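Local coordinates for phosphodiesterase (Salpingoeca rosetta, PDB 7D7P), which is an all-helical phosphodiesterase of the HD clan that holds a zinc ion, with a magnesium ion nearby, at residues Leu255-Thr258 with Ala259-Asn263; His117-Tyr120 with Leu121-Ser125; Ile214-Asp218 with Met219-His223. One frame throughout, in Å; residues are numbered along the deposited sequence.

How the contacts relate
The three contacts come in the chain order 2, 3, 1, and all lie within the phosphodiesterase domain. Contact 1 is the end of helix 245-260, near the centre of the chain. It touches both of the others. Contact 2, on helix 109-126, has its centre about 10 Å away; Thr119 OG1 lies 3.4 Å from Ala259 CB. Contact 3 joins helix 200-215 to helix 222-234, its centre about 11 Å from that of contact 1. Met219 SD packs on His257 CE1 there. Contacts 2 and 3 do not touch, and their centres are about 19 Å apart. Helix 245-260 packs against both, and its last turn carries Asp260 to the zinc ion.

Contact 1 (Leu255-Thr258 with Ala259-Asn263); sequences LLHT and ADLHN. With ZN (zinc ion), chain G.
Helix backbone joins Leu255-Thr258 to Ala259 and Asp260: Ala259 N bonds to Leu255 O (2.9 Å) and Asp260 N to Leu256 O (2.9 Å). The helix then ends. Leu261 is the first residue to leave helical angles and is the centre of an inverse gamma turn. Its N makes weak bonds to both His257 O and Thr258 O. Water 2 donates to Thr258 O and to Leu261 O, linking the last helical turn to Leu261.

Asp260 is a zinc ligand. Its OD1 binds the zinc ion at 2.3 Å, while OD2 stays 3.3 Å from the metal, so the carboxylate binds through one oxygen. OD2 accepts hydrogen bonds from water 1 and water 3, and water 3 is itself bound to the zinc. These bonds, with the zinc, would limit rotation of the carboxylate. Water 1 lies in the plane of the His257 ring and ties ND1 to Asp260 OD2. Chi1 of 178°, with CG anti to the backbone N, swings the His257 ring beside Leu261, whose CD1 approaches it obliquely, 3.7 Å from His257 CE1. His257 NE2 is hydrogen-bonded to His222 ND1.

His111, His146 and Asp147 complete the protein ligands; His146 and Asp147 are the pair that names the HD clan. His262 NE2 bonds to His111 ND1, a second-shell contact. Leu255, Leu256 and Ala259 pack on helix 109-126, and Thr258 on helix 305-330.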
loop_
_atom_site.group_PDB
_atom_site.type_symbol
_atom_site.label_atom_id
_atom_site.label_comp_id
_atom_site.label_asym_id
_atom_site.label_seq_id
_atom_site.Cartn_x
_atom_site.Cartn_y
_atom_site.Cartn_z
ATOM N N LEU A 255 -7.374 -3.421 -21.612
ATOM C CA LEU A 255 -7.545 -4.842 -21.323
ATOM C C LEU A 255 -6.313 -5.653 -21.712
ATOM O O LEU A 255 -5.934 -6.588 -20.997
ATOM C CB LEU A 255 -8.789 -5.377 -22.034
ATOM C CG LEU A 255 -10.131 -4.903 -21.468
ATOM C CD1 LEU A 255 -11.289 -5.443 -22.295
ATOM C CD2 LEU A 255 -10.273 -5.313 -20.006
ATOM N N LEU A 256 -5.678 -5.325 -22.843
ATOM C CA LEU A 256 -4.471 -6.054 -23.227
ATOM C C LEU A 256 -3.336 -5.789 -22.247
ATOM O O LEU A 256 -2.559 -6.698 -21.927
ATOM C CB LEU A 256 -4.040 -5.685 -24.647
ATOM C CG LEU A 256 -2.790 -6.450 -25.109
ATOM C CD1 LEU A 256 -3.073 -7.945 -25.180
ATOM C CD2 LEU A 256 -2.248 -5.939 -26.441
ATOM N N HIS A 257 -3.218 -4.550 -21.766
ATOM C CA HIS A 257 -2.236 -4.253 -20.729
ATOM C C HIS A 257 -2.532 -5.041 -19.460
ATOM O O HIS A 257 -1.610 -5.517 -18.785
ATOM C CB HIS A 257 -2.214 -2.750 -20.446
ATOM C CG HIS A 257 -1.267 -2.352 -19.356
ATOM N ND1 HIS A 257 0.074 -2.663 -19.385
ATOM C CD2 HIS A 257 -1.468 -1.659 -18.210
ATOM C CE1 HIS A 257 0.660 -2.185 -18.301
ATOM N NE2 HIS A 257 -0.255 -1.570 -17.572
ATOM N N THR A 258 -3.819 -5.202 -19.129
ATOM C CA THR A 258 -4.199 -6.030 -17.988
ATOM C C THR A 258 -3.742 -7.472 -18.176
ATOM O O THR A 258 -3.201 -8.084 -17.249
ATOM C CB THR A 258 -5.714 -5.978 -17.777
ATOM O OG1 THR A 258 -6.138 -4.618 -17.639
ATOM C CG2 THR A 258 -6.109 -6.760 -16.526
ATOM N N ALA A 259 -3.952 -8.033 -19.371
ATOM C CA ALA A 259 -3.560 -9.418 -19.609
ATOM C C ALA A 259 -2.046 -9.579 -19.633
ATOM O O ALA A 259 -1.535 -10.650 -19.287
ATOM C CB ALA A 259 -4.166 -9.927 -20.917
ATOM N N ASP A 260 -1.317 -8.535 -20.037
ATOM C CA ASP A 260 0.140 -8.600 -20.034
ATOM C C ASP A 260 0.678 -8.791 -18.621
ATOM O O ASP A 260 1.648 -9.530 -18.411
ATOM C CB ASP A 260 0.722 -7.334 -20.665
ATOM C CG ASP A 260 2.190 -7.481 -21.022
ATOM O OD1 ASP A 260 2.680 -8.627 -21.057
ATOM O OD2 ASP A 260 2.855 -6.451 -21.269
ATOM N N LEU A 261 0.060 -8.138 -17.640
ATOM C CA LEU A 261 0.467 -8.261 -16.241
ATOM C C LEU A 261 -0.321 -9.376 -15.553
ATOM O O LEU A 261 -1.062 -9.160 -14.595
ATOM C CB LEU A 261 0.287 -6.928 -15.523
ATOM C CG LEU A 261 0.944 -5.701 -16.160
ATOM C CD1 LEU A 261 0.660 -4.447 -15.342
ATOM C CD2 LEU A 261 2.441 -5.913 -16.322
ATOM N N HIS A 262 -0.146 -10.596 -16.066
ATOM C CA HIS A 262 -0.926 -11.735 -15.593
ATOM C C HIS A 262 -0.379 -12.361 -14.316
ATOM O O HIS A 262 -1.100 -13.137 -13.679
ATOM C CB HIS A 262 -1.016 -12.805 -16.689
ATOM C CG HIS A 262 0.314 -13.281 -17.190
ATOM N ND1 HIS A 262 1.160 -14.064 -16.434
ATOM C CD2 HIS A 262 0.939 -13.087 -18.376
ATOM C CE1 HIS A 262 2.252 -14.329 -17.132
ATOM N NE2 HIS A 262 2.143 -13.748 -18.313
ATOM N N ASN A 263 0.855 -12.041 -13.923
ATOM C CA ASN A 263 1.459 -12.691 -12.759
ATOM C C ASN A 263 0.641 -12.528 -11.480
ATOM O O ASN A 263 0.358 -13.550 -10.829
ATOM C CB ASN A 263 2.891 -12.175 -12.566
ATOM C CG ASN A 263 3.881 -12.848 -13.489
ATOM O OD1 ASN A 263 3.499 -13.488 -14.467
ATOM N ND2 ASN A 263 5.166 -12.703 -13.185
HETATM ZN ZN ZN G . 4.466 -9.146 -22.347
HETATM O O HOH W 1 1.709 -4.080 -20.656
HETATM O O HOH W 2 -3.349 -7.696 -14.452
HETATM O O HOH W 3 4.811 -6.744 -22.909
HETATM O O HOH W 4 5.879 -8.605 -20.514
#

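Contact 2 (His117-Tyr120 with Leu121-Ser125); sequences HTTY and LLLTS
Leu121 lies against His117 and Tyr120 on helix 109-126, part of the all-helical phosphodiesterase fold. Most side-chain pairs here are four residues apart; Tyr120 and Leu121 are adjacent. Leu121 CB lies 3.5 Å from Thr118 O. CG is anti to the carbonyl carbon (chi1 -65°), which turns the chain back toward the preceding helical turn. There Leu121 CG sits 3.4 Å from His117 O. Leu121 CD1 touches the His117 ring obliquely, 3.7 Å from His117 CE1. Leu121 CD2 reaches both rings, 3.8 Å from Tyr120 CE2 and slightly farther from His117 CE1. The His117 ring is held from outside as well: NE2 bonds to Leu51 O, and Phe56 stacks on the ring.

Two further pairs lie side by side and point the same way. Thr118 CG2 is loosely beside Leu122 CD1, and Thr119 CG2 is 3.9 Å from Leu123 CD1. The hydroxyls of these threonines turn back to the helix, Thr118 OG1 to Met114 O and Thr119 OG1 to Val115 O. Among their side-chain atoms it is the methyl groups that meet the leucines. Thr119 and Leu123 also pack on helices 133-145 and 245-260.

Tyr120 O is gripped twice by Thr124. Thr124 N, 3.2 Å from Tyr120 O, comes from 39° above the carbonyl plane. Thr124 OG1 donates nearly along the C=O axis, 2.7 Å from Tyr120 O.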
loop_
_atom_site.group_PDB
_atom_site.type_symbol
_atom_site.label_atom_id
_atom_site.label_comp_id
_atom_site.label_asym_id
_atom_site.label_seq_id
_atom_site.Cartn_x
_atom_site.Cartn_y
_atom_site.Cartn_z
ATOM N N HIS A 117 -4.472 -16.171 -23.807
ATOM C CA HIS A 117 -5.543 -16.825 -23.062
ATOM C C HIS A 117 -6.198 -15.869 -22.072
ATOM O O HIS A 117 -7.424 -15.880 -21.910
ATOM C CB HIS A 117 -5.005 -18.060 -22.341
ATOM C CG HIS A 117 -6.062 -18.859 -21.648
ATOM N ND1 HIS A 117 -6.433 -18.629 -20.341
ATOM C CD2 HIS A 117 -6.832 -19.885 -22.083
ATOM C CE1 HIS A 117 -7.386 -19.479 -20.000
ATOM N NE2 HIS A 117 -7.646 -20.252 -21.039
ATOM N N THR A 118 -5.399 -15.041 -21.398
ATOM C CA THR A 118 -5.959 -14.082 -20.450
ATOM C C THR A 118 -6.780 -13.016 -21.166
ATOM O O THR A 118 -7.798 -12.552 -20.639
ATOM C CB THR A 118 -4.836 -13.444 -19.630
ATOM O OG1 THR A 118 -4.028 -14.476 -19.047
ATOM C CG2 THR A 118 -5.403 -12.559 -18.523
ATOM N N THR A 119 -6.351 -12.613 -22.367
ATOM C CA THR A 119 -7.154 -11.695 -23.170
ATOM C C THR A 119 -8.484 -12.330 -23.550
ATOM O O THR A 119 -9.526 -11.664 -23.553
ATOM C CB THR A 119 -6.384 -11.277 -24.424
ATOM O OG1 THR A 119 -5.168 -10.621 -24.047
ATOM C CG2 THR A 119 -7.221 -10.329 -25.280
ATOM N N TYR A 120 -8.467 -13.627 -23.864
ATOM C CA TYR A 120 -9.703 -14.338 -24.166
ATOM C C TYR A 120 -10.627 -14.375 -22.953
ATOM O O TYR A 120 -11.851 -14.279 -23.092
ATOM C CB TYR A 120 -9.365 -15.746 -24.659
ATOM C CG TYR A 120 -10.325 -16.837 -24.249
ATOM C CD1 TYR A 120 -11.496 -17.063 -24.962
ATOM C CD2 TYR A 120 -10.043 -17.665 -23.171
ATOM C CE1 TYR A 120 -12.368 -18.070 -24.599
ATOM C CE2 TYR A 120 -10.909 -18.672 -22.801
ATOM C CZ TYR A 120 -12.068 -18.873 -23.517
ATOM O OH TYR A 120 -12.929 -19.882 -23.148
ATOM N N LEU A 121 -10.057 -14.494 -21.750
ATOM C CA LEU A 121 -10.880 -14.475 -20.544
ATOM C C LEU A 121 -11.459 -13.088 -20.293
ATOM O O LEU A 121 -12.637 -12.956 -19.939
ATOM C CB LEU A 121 -10.062 -14.935 -19.335
ATOM C CG LEU A 121 -9.558 -16.381 -19.304
ATOM C CD1 LEU A 121 -8.592 -16.577 -18.143
ATOM C CD2 LEU A 121 -10.713 -17.367 -19.210
ATOM N N LEU A 122 -10.649 -12.042 -20.480
ATOM C CA LEU A 122 -11.100 -10.686 -20.178
ATOM C C LEU A 122 -12.170 -10.220 -21.158
ATOM O O LEU A 122 -13.166 -9.610 -20.751
ATOM C CB LEU A 122 -9.908 -9.728 -20.187
ATOM C CG LEU A 122 -8.912 -9.869 -19.033
ATOM C CD1 LEU A 122 -7.618 -9.137 -19.348
ATOM C CD2 LEU A 122 -9.517 -9.352 -17.737
ATOM N N LEU A 123 -11.984 -10.494 -22.453
ATOM C CA LEU A 123 -12.957 -10.049 -23.446
ATOM C C LEU A 123 -14.278 -10.791 -23.295
ATOM O O LEU A 123 -15.351 -10.201 -23.466
ATOM C CB LEU A 123 -12.401 -10.239 -24.857
ATOM C CG LEU A 123 -11.168 -9.426 -25.252
ATOM C CD1 LEU A 123 -10.764 -9.763 -26.678
ATOM C CD2 LEU A 123 -11.414 -7.930 -25.091
ATOM N N THR A 124 -14.220 -12.087 -22.983
ATOM C CA THR A 124 -15.441 -12.845 -22.747
ATOM C C THR A 124 -16.206 -12.303 -21.547
ATOM O O THR A 124 -17.442 -12.330 -21.532
ATOM C CB THR A 124 -15.107 -14.326 -22.545
ATOM O OG1 THR A 124 -14.394 -14.815 -23.688
ATOM C CG2 THR A 124 -16.372 -15.149 -22.358
ATOM N N SER A 125 -15.492 -11.778 -20.550
ATOM C CA SER A 125 -16.140 -11.338 -19.320
ATOM C C SER A 125 -16.826 -9.983 -19.472
ATOM O O SER A 125 -17.899 -9.771 -18.898
ATOM C CB SER A 125 -15.121 -11.294 -18.178
ATOM O OG SER A 125 -14.507 -12.558 -17.995
#

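Contact 3 (Ile214-Asp218 with Met219-His223); sequences ILNTD and MATHH
The Asp218 carboxylate is met by Ala220 from above its plane. Ala220 N donates to Asp218 OD1 at 3.0 Å, 63° out of that plane, and Ala220 CB lies 3.4 Å from the same oxygen. The other oxygen, OD2, bonds to Ser173 OG. The Asn216 side chain, which ends in a flat amide, crosses that of Thr221 at about a right angle, with Asn216 OD1 3.7 Å from Thr221 OG1. The amide has outside partners: OD1 takes a bond from Lys225 NZ, and ND2 gives one to Asn212 O.

The bond from Ala220 N to the Asp218 side chain forms an Asx turn. It shares Asp218 with the type I beta turn from Leu215 to Asp218. Residues 219-221 follow as a 3-10 segment, and helix 222-234 begins next. The chain passes in this way from helix 200-215 to helix 222-234 in a few residues.

Asp218 O takes two hydrogen bonds from Thr221. Thr221 OG1 donates to Asp218 O in the carbonyl plane at 2.8 Å. Thr221 N reaches Asp218 O at 2.9 Å from 45° above it. Thr221 OG1 sits between its own backbone N and carbonyl carbon (chi1 70°), a crowded position that turns the hydroxyl to Asp218 O. Thr221 stands at the N-cap position of helix 222-234, but its side chain makes no capping bond. Thr217 packs on Glu176 of helix 174-187, and its side chain is about 4 Å from a bound magnesium ion.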
loop_
_atom_site.group_PDB
_atom_site.type_symbol
_atom_site.label_atom_id
_atom_site.label_comp_id
_atom_site.label_asym_id
_atom_site.label_seq_id
_atom_site.Cartn_x
_atom_site.Cartn_y
_atom_site.Cartn_z
ATOM N N ILE A 214 -0.522 -2.915 -28.845
ATOM C CA ILE A 214 0.845 -3.357 -28.571
ATOM C C ILE A 214 1.694 -2.198 -28.058
ATOM O O ILE A 214 2.477 -2.357 -27.111
ATOM C CB ILE A 214 1.465 -4.004 -29.823
ATOM C CG1 ILE A 214 0.816 -5.363 -30.096
ATOM C CG2 ILE A 214 2.973 -4.166 -29.657
ATOM C CD1 ILE A 214 1.321 -6.047 -31.355
ATOM N N LEU A 215 1.555 -1.015 -28.664
ATOM C CA LEU A 215 2.313 0.142 -28.198
ATOM C C LEU A 215 1.925 0.534 -26.780
ATOM O O LEU A 215 2.749 1.083 -26.038
ATOM C CB LEU A 215 2.114 1.327 -29.145
ATOM C CG LEU A 215 2.849 1.286 -30.487
ATOM C CD1 LEU A 215 2.527 2.523 -31.309
ATOM C CD2 LEU A 215 4.353 1.155 -30.281
ATOM N N ASN A 216 0.684 0.259 -26.380
ATOM C CA ASN A 216 0.248 0.557 -25.022
ATOM C C ASN A 216 0.655 -0.512 -24.015
ATOM O O ASN A 216 0.347 -0.364 -22.826
ATOM C CB ASN A 216 -1.267 0.767 -24.987
ATOM C CG ASN A 216 -1.651 2.224 -25.174
ATOM O OD1 ASN A 216 -1.481 3.042 -24.270
ATOM N ND2 ASN A 216 -2.159 2.557 -26.356
ATOM N N THR A 217 1.338 -1.575 -24.443
ATOM C CA THR A 217 1.966 -2.474 -23.482
ATOM C C THR A 217 3.279 -1.917 -22.950
ATOM O O THR A 217 3.879 -2.529 -22.059
ATOM C CB THR A 217 2.205 -3.858 -24.097
ATOM O OG1 THR A 217 3.135 -3.755 -25.181
ATOM C CG2 THR A 217 0.894 -4.457 -24.600
ATOM N N ASP A 218 3.733 -0.782 -23.479
ATOM C CA ASP A 218 4.893 -0.088 -22.938
ATOM C C ASP A 218 4.588 0.396 -21.527
ATOM O O ASP A 218 3.686 1.215 -21.324
ATOM C CB ASP A 218 5.264 1.086 -23.850
ATOM C CG ASP A 218 6.542 1.797 -23.421
ATOM O OD1 ASP A 218 7.137 1.418 -22.390
ATOM O OD2 ASP A 218 6.958 2.742 -24.127
ATOM N N MET A 219 5.342 -0.119 -20.552
ATOM C CA MET A 219 5.111 0.248 -19.157
ATOM C C MET A 219 5.231 1.751 -18.933
ATOM O O MET A 219 4.633 2.285 -17.991
ATOM C CB MET A 219 6.088 -0.501 -18.250
ATOM C CG MET A 219 5.961 -2.019 -18.305
ATOM S SD MET A 219 4.306 -2.605 -17.891
ATOM C CE MET A 219 4.046 -1.793 -16.314
ATOM N N ALA A 220 5.986 2.448 -19.786
ATOM C CA ALA A 220 6.108 3.897 -19.683
ATOM C C ALA A 220 4.792 4.625 -19.928
ATOM O O ALA A 220 4.695 5.813 -19.605
ATOM C CB ALA A 220 7.167 4.402 -20.668
ATOM N N THR A 221 3.785 3.953 -20.486
ATOM C CA THR A 221 2.472 4.545 -20.702
ATOM C C THR A 221 1.436 4.060 -19.693
ATOM O O THR A 221 0.245 4.338 -19.861
ATOM C CB THR A 221 1.987 4.255 -22.126
ATOM O OG1 THR A 221 1.667 2.864 -22.252
ATOM C CG2 THR A 221 3.064 4.615 -23.143
ATOM N N HIS A 222 1.865 3.348 -18.647
ATOM C CA HIS A 222 0.929 2.825 -17.656
ATOM C C HIS A 222 0.217 3.954 -16.913
ATOM O O HIS A 222 -1.011 3.933 -16.762
ATOM C CB HIS A 222 1.670 1.909 -16.677
ATOM C CG HIS A 222 0.863 1.519 -15.476
ATOM N ND1 HIS A 222 0.131 0.352 -15.418
ATOM C CD2 HIS A 222 0.679 2.136 -14.285
ATOM C CE1 HIS A 222 -0.471 0.270 -14.246
ATOM N NE2 HIS A 222 -0.157 1.342 -13.540
ATOM N N HIS A 223 0.973 4.955 -16.457
ATOM C CA HIS A 223 0.394 6.020 -15.640
ATOM C C HIS A 223 -0.628 6.839 -16.424
ATOM O O HIS A 223 -1.669 7.226 -15.879
ATOM C CB HIS A 223 1.510 6.919 -15.096
ATOM C CG HIS A 223 1.053 7.907 -14.065
ATOM N ND1 HIS A 223 0.790 7.558 -12.756
ATOM C CD2 HIS A 223 0.817 9.238 -14.152
ATOM C CE1 HIS A 223 0.412 8.629 -12.084
ATOM N NE2 HIS A 223 0.418 9.663 -12.908
#